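Local coordinates for gene 2 protein (Enterobacteria phage Sf6, PDB 5C12), which forms the large terminase subunit of the phage, whose nuclease domain, present here, binds metal ions and probably cuts DNA during packaging, at residues Ala46-His51 with Asp96-Leu102; Ala60-Ala64 with Trp88-Ala93. The protein carries 1 engineered substitution. All coordinates share one frame; numbering follows the deposited sequence.

Interaction 1: Ala46-His51 with Asp96-Leu102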
ATOM      1  N   ALA A  46       1.143  15.042   2.562  1.00 14.80           N
ATOM      2  CA  ALA A  46       1.705  14.834   1.244  1.00 14.73           C
ATOM      3  C   ALA A  46       0.808  13.930   0.399  1.00 12.74           C
ATOM      4  O   ALA A  46      -0.043  13.179   0.931  1.00 12.42           O
ATOM      5  CB  ALA A  46       3.090  14.225   1.367  1.00 15.33           C
ATOM      6  N   VAL A  47       0.993  13.995  -0.913  1.00 12.16           N
ATOM      7  CA  VAL A  47       0.401  13.019  -1.797  1.00 12.33           C
ATOM      8  C   VAL A  47       1.447  11.950  -2.073  1.00 12.20           C
ATOM      9  O   VAL A  47       2.556  12.260  -2.506  1.00 12.30           O
ATOM     10  CB  VAL A  47      -0.122  13.640  -3.094  1.00 14.27           C
ATOM     11  CG1 VAL A  47      -0.620  12.552  -4.038  1.00 13.68           C
ATOM     12  CG2 VAL A  47      -1.242  14.629  -2.783  1.00 17.02           C
ATOM     13  N   VAL A  48       1.097  10.704  -1.773  1.00 10.32           N
ATOM     14  CA  VAL A  48       1.955   9.547  -1.930  1.00 10.76           C
ATOM     15  C   VAL A  48       1.321   8.550  -2.877  1.00 12.27           C
ATOM     16  O   VAL A  48       0.177   8.140  -2.686  1.00 13.12           O
ATOM     17  CB  VAL A  48       2.248   8.839  -0.583  1.00 13.15           C
ATOM     18  CG1 VAL A  48       3.311   7.745  -0.771  1.00 13.94           C
ATOM     19  CG2 VAL A  48       2.699   9.829   0.485  1.00 14.93           C
ATOM     20  N   SER A  49       2.080   8.128  -3.875  1.00  9.29           N
ATOM     21  CA  SER A  49       1.612   7.211  -4.905  1.00  8.66           C
ATOM     22  C   SER A  49       2.570   6.049  -4.983  1.00 10.51           C
ATOM     23  O   SER A  49       3.771   6.210  -4.727  1.00 10.50           O
ATOM     24  CB  SER A  49       1.584   7.889  -6.277  1.00 11.73           C
ATOM     25  OG  SER A  49       0.645   8.944  -6.346  1.00 14.91           O
ATOM     26  N   ALA A  50       2.076   4.878  -5.337  1.00  9.87           N
ATOM     27  CA  ALA A  50       2.934   3.719  -5.474  1.00 10.01           C
ATOM     28  C   ALA A  50       2.444   2.789  -6.562  1.00 11.49           C
ATOM     29  O   ALA A  50       1.256   2.749  -6.901  1.00 11.30           O
ATOM     30  CB  ALA A  50       3.085   2.962  -4.131  1.00 10.17           C
ATOM     31  N   HIS A  51       3.386   2.047  -7.133  1.00 10.50           N
ATOM     32  CA  HIS A  51       3.161   1.192  -8.279  1.00  9.01           C
ATOM     33  C   HIS A  51       3.697  -0.201  -8.051  1.00 11.01           C
ATOM     34  O   HIS A  51       4.853  -0.395  -7.647  1.00 10.64           O
ATOM     35  CB  HIS A  51       3.874   1.809  -9.495  1.00 10.79           C
ATOM     36  CG  HIS A  51       3.919   0.942 -10.725  1.00 10.39           C
ATOM     37  ND1 HIS A  51       2.805   0.344 -11.267  1.00 12.81           N
ATOM     38  CD2 HIS A  51       4.947   0.651 -11.562  1.00 12.15           C
ATOM     39  CE1 HIS A  51       3.150  -0.321 -12.362  1.00 13.86           C
ATOM     40  NE2 HIS A  51       4.446  -0.142 -12.562  1.00 13.60           N
ATOM     41  N   ASP A  96      -1.944  12.984 -10.309  1.00 14.48           N
ATOM     42  CA  ASP A  96      -2.406  13.028  -8.934  1.00 13.64           C
ATOM     43  C   ASP A  96      -1.668  14.052  -8.076  1.00 13.44           C
ATOM     44  O   ASP A  96      -1.998  14.220  -6.901  1.00 17.81           O
ATOM     45  CB  ASP A  96      -2.276  11.648  -8.283  1.00 14.21           C
ATOM     46  CG  ASP A  96      -3.350  10.676  -8.754  1.00 18.44           C
ATOM     47  OD1 ASP A  96      -4.409  11.153  -9.209  1.00 17.99           O
ATOM     48  OD2 ASP A  96      -3.118   9.448  -8.700  1.00 15.28           O
ATOM     49  N   GLY A  97      -0.678  14.724  -8.642  1.00 15.55           N
ATOM     50  CA  GLY A  97       0.082  15.726  -7.908  1.00 16.50           C
ATOM     51  C   GLY A  97       0.924  15.108  -6.805  1.00 15.21           C
ATOM     52  O   GLY A  97       1.086  15.687  -5.731  1.00 17.89           O
ATOM     53  N   ALA A  98       1.452  13.914  -7.060  1.00 14.19           N
ATOM     54  CA  ALA A  98       2.266  13.228  -6.078  1.00 12.27           C
ATOM     55  C   ALA A  98       3.476  14.035  -5.658  1.00 15.22           C
ATOM     56  O   ALA A  98       4.131  14.670  -6.482  1.00 16.44           O
ATOM     57  CB  ALA A  98       2.706  11.858  -6.587  1.00 14.19           C
ATOM     58  N   ASP A  99       3.775  13.969  -4.366  1.00 13.07           N
ATOM     59  CA  ASP A  99       5.033  14.460  -3.821  1.00 11.78           C
ATOM     60  C   ASP A  99       6.053  13.338  -3.780  1.00 15.62           C
ATOM     61  O   ASP A  99       7.246  13.575  -3.908  1.00 17.11           O
ATOM     62  CB  ASP A  99       4.803  15.009  -2.407  1.00 14.82           C
ATOM     63  CG  ASP A  99       3.862  16.187  -2.402  1.00 18.80           C
ATOM     64  OD1 ASP A  99       4.191  17.218  -3.009  1.00 19.40           O
ATOM     65  OD2 ASP A  99       2.767  16.095  -1.811  1.00 17.06           O
ATOM     66  N   HIS A 100       5.584  12.110  -3.611  1.00 13.50           N
ATOM     67  CA  HIS A 100       6.428  10.935  -3.464  1.00 12.55           C
ATOM     68  C   HIS A 100       5.832   9.788  -4.241  1.00 12.83           C
ATOM     69  O   HIS A 100       4.640   9.527  -4.152  1.00 13.54           O
ATOM     70  CB  HIS A 100       6.529  10.547  -1.992  1.00 13.21           C
ATOM     71  CG  HIS A 100       6.962  11.662  -1.104  1.00 13.99           C
ATOM     72  ND1 HIS A 100       8.259  12.121  -1.063  1.00 24.27           N
ATOM     73  CD2 HIS A 100       6.270  12.412  -0.212  1.00 20.85           C
ATOM     74  CE1 HIS A 100       8.346  13.106  -0.186  1.00 23.65           C
ATOM     75  NE2 HIS A 100       7.155  13.298   0.349  1.00 27.54           N
ATOM     76  N   TYR A 101       6.671   9.067  -4.959  1.00 11.80           N
ATOM     77  CA  TYR A 101       6.283   7.892  -5.718  1.00 10.41           C
ATOM     78  C   TYR A 101       7.182   6.747  -5.307  1.00 10.21           C
ATOM     79  O   TYR A 101       8.405   6.922  -5.230  1.00 13.50           O
ATOM     80  CB  TYR A 101       6.483   8.155  -7.187  1.00 14.07           C
ATOM     81  CG  TYR A 101       6.318   6.996  -8.116  1.00 10.58           C
ATOM     82  CD1 TYR A 101       7.402   6.265  -8.541  1.00 11.81           C
ATOM     83  CD2 TYR A 101       5.067   6.680  -8.656  1.00 12.93           C
ATOM     84  CE1 TYR A 101       7.267   5.230  -9.421  1.00 10.55           C
ATOM     85  CE2 TYR A 101       4.921   5.647  -9.544  1.00 11.59           C
ATOM     86  CZ  TYR A 101       6.031   4.917  -9.926  1.00 10.51           C
ATOM     87  OH  TYR A 101       5.946   3.896 -10.842  1.00 13.05           O
ATOM     88  N   LEU A 102       6.579   5.593  -5.057  1.00 10.09           N
ATOM     89  CA  LEU A 102       7.309   4.363  -4.784  1.00  8.62           C
ATOM     90  C   LEU A 102       6.936   3.298  -5.790  1.00 10.02           C
ATOM     91  O   LEU A 102       5.845   3.331  -6.374  1.00 11.07           O
ATOM     92  CB  LEU A 102       7.027   3.848  -3.376  1.00  9.53           C
ATOM     93  CG  LEU A 102       7.284   4.830  -2.231  1.00 12.00           C
ATOM     94  CD1 LEU A 102       5.996   5.569  -1.902  1.00 12.55           C
ATOM     95  CD2 LEU A 102       7.797   4.101  -0.995  1.00 14.40           C
TER

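Interaction 2: Ala60-Ala64 with Trp88-Ala93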
ATOM      1  N   ALA A  60      -1.217  -8.118 -14.828  1.00 26.71           N
ATOM      2  CA  ALA A  60      -1.937  -6.962 -14.282  1.00 25.70           C
ATOM      3  C   ALA A  60      -1.127  -6.194 -13.248  1.00 24.71           C
ATOM      4  O   ALA A  60      -0.540  -6.779 -12.340  1.00 28.35           O
ATOM      5  CB  ALA A  60      -3.242  -7.385 -13.683  1.00 29.83           C
ATOM      6  N   LYS A  61      -1.131  -4.873 -13.377  1.00 14.62           N
ATOM      7  CA  LYS A  61      -0.334  -4.021 -12.522  1.00 12.78           C
ATOM      8  C   LYS A  61      -1.194  -3.175 -11.591  1.00 13.41           C
ATOM      9  O   LYS A  61      -2.391  -3.011 -11.815  1.00 14.52           O
ATOM     10  CB  LYS A  61       0.522  -3.108 -13.383  1.00 14.48           C
ATOM     11  CG  LYS A  61       1.492  -3.894 -14.275  1.00 16.61           C
ATOM     12  CD  LYS A  61       2.051  -3.098 -15.414  1.00 15.95           C
ATOM     13  CE  LYS A  61       3.128  -3.896 -16.109  1.00 18.77           C
ATOM     14  NZ  LYS A  61       2.630  -5.200 -16.614  1.00 19.26           N
ATOM     15  N   GLY A  62      -0.579  -2.609 -10.566  1.00 12.61           N
ATOM     16  CA  GLY A  62      -1.325  -1.834  -9.596  1.00 13.73           C
ATOM     17  C   GLY A  62      -0.776  -0.445  -9.379  1.00 14.19           C
ATOM     18  O   GLY A  62       0.442  -0.209  -9.525  1.00 11.98           O
ATOM     19  N   TYR A  63      -1.667   0.475  -9.052  1.00 10.80           N
ATOM     20  CA  TYR A  63      -1.327   1.822  -8.635  1.00 10.81           C
ATOM     21  C   TYR A  63      -2.263   2.266  -7.535  1.00 11.47           C
ATOM     22  O   TYR A  63      -3.444   1.962  -7.559  1.00 11.58           O
ATOM     23  CB  TYR A  63      -1.437   2.774  -9.814  1.00 12.74           C
ATOM     24  CG  TYR A  63      -1.282   4.238  -9.487  1.00 11.95           C
ATOM     25  CD1 TYR A  63      -2.340   4.988  -9.034  1.00 12.87           C
ATOM     26  CD2 TYR A  63      -0.065   4.870  -9.625  1.00 10.82           C
ATOM     27  CE1 TYR A  63      -2.203   6.324  -8.736  1.00  9.71           C
ATOM     28  CE2 TYR A  63       0.081   6.190  -9.335  1.00 10.71           C
ATOM     29  CZ  TYR A  63      -0.973   6.921  -8.887  1.00 10.37           C
ATOM     30  OH  TYR A  63      -0.802   8.271  -8.638  1.00 13.44           O
ATOM     31  N   ALA A  64      -1.727   3.003  -6.584  1.00 10.59           N
ATOM     32  CA  ALA A  64      -2.535   3.571  -5.514  1.00 10.71           C
ATOM     33  C   ALA A  64      -2.013   4.943  -5.184  1.00 12.51           C
ATOM     34  O   ALA A  64      -0.816   5.187  -5.308  1.00 12.34           O
ATOM     35  CB  ALA A  64      -2.503   2.685  -4.292  1.00 11.35           C
ATOM     36  N   TRP A  88       2.701   4.377 -17.454  1.00 16.58           N
ATOM     37  CA  TRP A  88       1.336   4.526 -16.965  1.00 16.20           C
ATOM     38  C   TRP A  88       1.293   5.026 -15.524  1.00 13.45           C
ATOM     39  O   TRP A  88       0.579   5.985 -15.193  1.00 14.12           O
ATOM     40  CB  TRP A  88       0.627   3.181 -17.131  1.00 14.70           C
ATOM     41  CG  TRP A  88      -0.664   3.031 -16.332  1.00 15.94           C
ATOM     42  CD1 TRP A  88      -1.881   3.598 -16.617  1.00 18.51           C
ATOM     43  CD2 TRP A  88      -0.859   2.223 -15.179  1.00 13.30           C
ATOM     44  NE1 TRP A  88      -2.808   3.206 -15.675  1.00 15.99           N
ATOM     45  CE2 TRP A  88      -2.212   2.354 -14.796  1.00 13.21           C
ATOM     46  CE3 TRP A  88      -0.024   1.408 -14.406  1.00 12.87           C
ATOM     47  CZ2 TRP A  88      -2.734   1.708 -13.688  1.00 13.45           C
ATOM     48  CZ3 TRP A  88      -0.548   0.778 -13.313  1.00 15.48           C
ATOM     49  CH2 TRP A  88      -1.891   0.943 -12.954  1.00 13.09           C
ATOM     50  N   ALA A  89       2.055   4.381 -14.643  1.00 12.72           N
ATOM     51  CA  ALA A  89       1.996   4.686 -13.227  1.00 14.15           C
ATOM     52  C   ALA A  89       2.604   6.040 -12.903  1.00 11.73           C
ATOM     53  O   ALA A  89       2.087   6.778 -12.077  1.00 12.90           O
ATOM     54  CB  ALA A  89       2.705   3.619 -12.449  1.00 14.33           C
ATOM     55  N   THR A  90       3.714   6.369 -13.560  1.00 13.84           N
ATOM     56  CA  THR A  90       4.328   7.667 -13.314  1.00 14.69           C
ATOM     57  C   THR A  90       3.457   8.791 -13.859  1.00 14.38           C
ATOM     58  O   THR A  90       3.376   9.862 -13.266  1.00 15.28           O
ATOM     59  CB  THR A  90       5.772   7.772 -13.886  1.00 16.08           C
ATOM     60  OG1 THR A  90       5.797   7.473 -15.285  1.00 16.38           O
ATOM     61  CG2 THR A  90       6.703   6.811 -13.127  1.00 14.41           C
ATOM     62  N   SER A  91       2.795   8.554 -14.985  1.00 15.03           N
ATOM     63  CA  SER A  91       1.849   9.538 -15.501  1.00 16.55           C
ATOM     64  C   SER A  91       0.684   9.735 -14.534  1.00 15.03           C
ATOM     65  O   SER A  91       0.252  10.859 -14.313  1.00 15.92           O
ATOM     66  CB  SER A  91       1.354   9.129 -16.876  1.00 17.65           C
ATOM     67  OG  SER A  91       2.383   9.345 -17.828  1.00 20.85           O
ATOM     68  N   LEU A  92       0.181   8.661 -13.936  1.00 13.31           N
ATOM     69  CA  LEU A  92      -0.841   8.808 -12.884  1.00 12.48           C
ATOM     70  C   LEU A  92      -0.324   9.616 -11.695  1.00 15.00           C
ATOM     71  O   LEU A  92      -1.030  10.468 -11.160  1.00 14.38           O
ATOM     72  CB  LEU A  92      -1.391   7.452 -12.415  1.00 12.71           C
ATOM     73  CG  LEU A  92      -2.354   6.760 -13.389  1.00 14.95           C
ATOM     74  CD1 LEU A  92      -2.674   5.384 -12.834  1.00 19.11           C
ATOM     75  CD2 LEU A  92      -3.607   7.584 -13.598  1.00 15.17           C
ATOM     76  N   ALA A  93       0.914   9.362 -11.284  1.00 13.40           N
ATOM     77  CA  ALA A  93       1.491  10.091 -10.170  1.00 13.69           C
ATOM     78  C   ALA A  93       1.545  11.589 -10.483  1.00 13.88           C
ATOM     79  O   ALA A  93       1.253  12.440  -9.632  1.00 15.26           O
ATOM     80  CB  ALA A  93       2.884   9.549  -9.850  1.00 12.88           C
TER

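Interaction 1: Ala46-His51 with Asp96-Leu102
Val47 and Asp99 clasp each other at two points where the strands of 46-51 and 96-102 begin to pair. Val47 N gives a nearly straight bond to Asp99 OD2 (2.9 Å, 172° at the hydrogen), which accepts with its anti lone pair. Asp99 CG lies beside its own backbone N (chi1 -63°), which turns the carboxylate to the amide of Val47. Val47 O receives two donors, Asp99 N at 2.8 Å and His100 N at 3.2 Å; the second comes almost straight onto the carbonyl, the first from a tilt. From there the pairing is regular parallel sheet: Ser49 N to His100 O, Leu102 N to Ser49 O and His51 N to Leu102 O, each 2.9 Å.

On one face, Val48 CG1 meets Leu102 CD1 at 3.6 Å, the two side chains crossing at a slant, and Ala50 CB sits beside Leu102 CB; Cys257 and Cys260 cover this side. On the other face, His51 and Tyr101 run side by side in the same direction, both with CG anti to the backbone N, and the tyrosine OH reaches His51 CB at 3.2 Å. Helix 82-95 lies over this pair, Ala89 touching both side chains, while Phe120, from beyond the helix, meets the Tyr101 ring edge-to-face. His51 ND1 bonds to Gly62 O, which ties the imidazole to the neighbouring strand. Before the strand, Gly97 closes the preceding helix in a Schellman motif with positive phi, and Val47 CG1 packs on Ala98 CA at 3.6 Å.

Strands 47-52 and 100-104 are adjacent parallel strands of the mixed sheet in the RNase H-like fold of terminase nucleases. They run on to Asp52, a ligand of the bound magnesium, and Asp104, a metal ligand in other structures of this protein.

Interaction 2: Ala60-Ala64 with Trp88-Ala93
Tyr63 OH is gripped by two polar groups, Asp96 OD2 and Ser49 OG, while its ring spreads under residues 88-93 of the helix. The two bonds hold a buried hydroxyl and pin the outer end of the phenol; Ala93 CA also comes to 3.3 Å from Tyr63 OH. The side chain starts out toward the helix, and CG anti to the backbone N (chi1 173°) lays the ring along it under Leu92. Leu92 CB sits over one ring face as a CH-pi contact, 3.7 Å from the centroid and 18° off the normal, and Leu92 CD1 comes to 3.8 Å from Tyr63 CG. The same methyl lies over one face of the Trp88 indole, near its rim, so Leu92 wedges between the two aromatic side chains. Trp88 reaches down with its six-membered ring: CH2 packs on Tyr63 CB at 3.7 Å, CZ3 on Lys61 CB at 4.0 Å, and Gly62 C lies at the ring edge. The ammonium of Lys61 turns off from the helix to the carbonyl oxygens of Gly57, Asp59 and Met80. Ala89 completes the seam, its O 3.4 Å from Tyr63 CE2. Helical segment 88-93 runs at 11° to strand segment 61-64, and helix 82-95 thus packs on one face of the RNase H-like sheet.

In the fold
Interaction 2 is nested along the chain within the loop closed by interaction 1, and their centres lie about 10 Å apart. Strands 47-52 and 61-67 are antiparallel neighbours in the mixed sheet, and helix 82-95 leads into strand 100-104, so each interaction joins one member of the strand pair 47-52/61-67 to one part of the helix-strand unit 82-104. The helix carries the chain from strand 70-77 to strand 100-104 as a beta-alpha-beta crossover, passing over the strands between. Both contacts share the helix-covered face, where Ala89 CB packs on His51 CG at 3.4 Å. Both are buried and near the metal site, with a bound magnesium about 9 Å from the His51 side chain.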